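Local structure of mannuronan C5-epimerase (Pseudomonas syringae pv. tomato, 4NK6) at residues F248-T253 against H278-A283. The protein converts beta-D-mannuronate residues of the alginate polymer to alpha-L-guluronate and belongs to the periplasmic complex that guides new alginate toward the outer membrane. Sequence-based numbering, arbitrary orientation.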
loop_
_atom_site.group_PDB
_atom_site.type_symbol
_atom_site.label_atom_id
_atom_site.label_comp_id
_atom_site.label_asym_id
_atom_site.label_seq_id
_atom_site.Cartn_x
_atom_site.Cartn_y
_atom_site.Cartn_z
ATOM N N PHE A 248 0.308 -0.980 3.130
ATOM C CA PHE A 248 -0.195 -1.461 1.841
ATOM C C PHE A 248 0.950 -1.500 0.837
ATOM O O PHE A 248 1.774 -0.593 0.793
ATOM C CB PHE A 248 -1.307 -0.554 1.304
ATOM C CG PHE A 248 -1.757 -0.895 -0.118
ATOM C CD1 PHE A 248 -1.133 -0.324 -1.227
ATOM C CD2 PHE A 248 -2.803 -1.778 -0.337
ATOM C CE1 PHE A 248 -1.535 -0.630 -2.524
ATOM C CE2 PHE A 248 -3.222 -2.085 -1.637
ATOM C CZ PHE A 248 -2.585 -1.507 -2.734
ATOM N N TYR A 249 0.994 -2.552 0.029
ATOM C CA TYR A 249 1.991 -2.655 -1.025
ATOM C C TYR A 249 1.336 -3.212 -2.271
ATOM O O TYR A 249 0.441 -4.054 -2.180
ATOM C CB TYR A 249 3.130 -3.594 -0.587
ATOM C CG TYR A 249 4.093 -3.974 -1.699
ATOM C CD1 TYR A 249 5.188 -3.171 -2.004
ATOM C CD2 TYR A 249 3.912 -5.138 -2.437
ATOM C CE1 TYR A 249 6.075 -3.509 -3.019
ATOM C CE2 TYR A 249 4.797 -5.486 -3.457
ATOM C CZ TYR A 249 5.874 -4.668 -3.738
ATOM O OH TYR A 249 6.751 -5.004 -4.746
ATOM N N CYS A 250 1.775 -2.752 -3.435
ATOM C CA CYS A 250 1.388 -3.428 -4.666
ATOM C C CYS A 250 2.479 -3.420 -5.738
ATOM O O CYS A 250 3.417 -2.624 -5.690
ATOM C CB CYS A 250 0.048 -2.912 -5.214
ATOM S SG CYS A 250 0.058 -1.218 -5.827
ATOM N N TYR A 251 2.337 -4.326 -6.697
ATOM C CA TYR A 251 3.311 -4.530 -7.762
ATOM C C TYR A 251 2.541 -4.863 -9.028
ATOM O O TYR A 251 1.737 -5.804 -9.028
ATOM C CB TYR A 251 4.232 -5.704 -7.389
ATOM C CG TYR A 251 5.106 -6.246 -8.514
ATOM C CD1 TYR A 251 4.652 -7.266 -9.348
ATOM C CD2 TYR A 251 6.394 -5.763 -8.717
ATOM C CE1 TYR A 251 5.446 -7.775 -10.368
ATOM C CE2 TYR A 251 7.204 -6.263 -9.740
ATOM C CZ TYR A 251 6.720 -7.272 -10.558
ATOM O OH TYR A 251 7.509 -7.774 -11.569
ATOM N N GLU A 252 2.788 -4.103 -10.091
ATOM C CA GLU A 252 2.089 -4.268 -11.363
ATOM C C GLU A 252 0.582 -4.490 -11.177
ATOM O O GLU A 252 0.007 -5.457 -11.682
ATOM C CB GLU A 252 2.741 -5.385 -12.183
ATOM C CG GLU A 252 4.119 -4.999 -12.704
ATOM C CD GLU A 252 4.720 -6.041 -13.623
ATOM O OE1 GLU A 252 3.991 -6.975 -14.019
ATOM O OE2 GLU A 252 5.925 -5.928 -13.947
ATOM N N THR A 253 -0.037 -3.579 -10.430
ATOM C CA THR A 253 -1.439 -3.677 -10.041
ATOM C C THR A 253 -2.229 -2.598 -10.762
ATOM O O THR A 253 -1.707 -1.511 -11.014
ATOM C CB THR A 253 -1.562 -3.528 -8.508
ATOM O OG1 THR A 253 -1.006 -4.687 -7.882
ATOM C CG2 THR A 253 -3.010 -3.365 -8.057
ATOM N N HIS A 278 -0.830 1.247 -11.896
ATOM C CA HIS A 278 -1.411 2.384 -12.598
ATOM C C HIS A 278 -2.924 2.495 -12.393
ATOM O O HIS A 278 -3.605 1.493 -12.181
ATOM C CB HIS A 278 -1.106 2.255 -14.091
ATOM C CG HIS A 278 -1.579 0.963 -14.678
ATOM N ND1 HIS A 278 -2.829 0.816 -15.241
ATOM C CD2 HIS A 278 -0.988 -0.255 -14.751
ATOM C CE1 HIS A 278 -2.980 -0.431 -15.656
ATOM N NE2 HIS A 278 -1.877 -1.101 -15.371
ATOM N N GLY A 279 -3.445 3.718 -12.479
ATOM C CA GLY A 279 -4.874 3.949 -12.351
ATOM C C GLY A 279 -5.311 3.835 -10.904
ATOM O O GLY A 279 -6.483 3.661 -10.613
ATOM N N LEU A 280 -4.363 3.930 -9.984
ATOM C CA LEU A 280 -4.697 3.760 -8.579
ATOM C C LEU A 280 -5.459 4.976 -8.058
ATOM O O LEU A 280 -5.221 6.106 -8.490
ATOM C CB LEU A 280 -3.436 3.521 -7.749
ATOM C CG LEU A 280 -2.460 2.457 -8.261
ATOM C CD1 LEU A 280 -1.330 2.318 -7.275
ATOM C CD2 LEU A 280 -3.138 1.105 -8.476
ATOM N N ILE A 281 -6.378 4.723 -7.133
ATOM C CA ILE A 281 -7.172 5.763 -6.498
ATOM C C ILE A 281 -6.915 5.709 -4.997
ATOM O O ILE A 281 -7.394 4.817 -4.291
ATOM C CB ILE A 281 -8.681 5.594 -6.798
ATOM C CG1 ILE A 281 -8.954 5.800 -8.290
ATOM C CG2 ILE A 281 -9.519 6.572 -5.966
ATOM C CD1 ILE A 281 -10.379 5.399 -8.739
ATOM N N ILE A 282 -6.122 6.654 -4.518
ATOM C CA ILE A 282 -5.765 6.705 -3.114
ATOM C C ILE A 282 -6.373 7.967 -2.528
ATOM O O ILE A 282 -5.850 9.061 -2.743
ATOM C CB ILE A 282 -4.239 6.717 -2.965
ATOM C CG1 ILE A 282 -3.654 5.445 -3.595
ATOM C CG2 ILE A 282 -3.843 6.807 -1.497
ATOM C CD1 ILE A 282 -2.154 5.500 -3.818
ATOM N N ALA A 283 -7.478 7.820 -1.794
ATOM C CA ALA A 283 -8.283 8.980 -1.400
ATOM C C ALA A 283 -8.889 8.915 0.008
ATOM O O ALA A 283 -9.281 7.848 0.483
ATOM C CB ALA A 283 -9.388 9.206 -2.422
#
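A single backbone hydrogen bond ties Thr253 to His278, His278 N donating to Thr253 O over 3.0 Å. It meets the carbonyl almost head-on, the C=O...N angle being 171°. The same oxygen has two side-chain neighbours. Leu280 CD2 lies 3.9 Å from Thr253 O, and the imidazole of His278 approaches it obliquely. With CG between the backbone N and the carbonyl carbon (chi1 56°), the ring turns back so that His278 CD2 comes within 4.0 Å of Thr253 O. His278 NE2 is hydrogen-bonded to Glu231 OE1, which would restrain the ring's rotation.

The apolar part of the contact is made by Leu280, whose two methyls divide the work. CD1 turns to the sulfur of Cys250, 4.1 Å from SG, and CD2 faces Thr253, approaching its CG2 loosely at 4.5 Å. Cys250 reaches inward from near the end of strand 246-251, and its side chain is about 6 Å from that of His274, the inferred proton acceptor.

The turn after strand 246-251 stacks on the turn after strand 269-274 in the next coil of the right-handed parallel beta-helix, and Leu280, on the way to strand 281-288, packs in the core against Cys250. Ser277 OG is hydrogen-bonded to Thr253 N, a second link between the two turns, and Arg276 forms a salt bridge with Glu252. Within the core, Cys250 and Leu280 both touch Pro273 of strand 269-274, the next strand beside 246-251, while Cys250 also packs on Ile216 of strand 215-217 in the preceding coil.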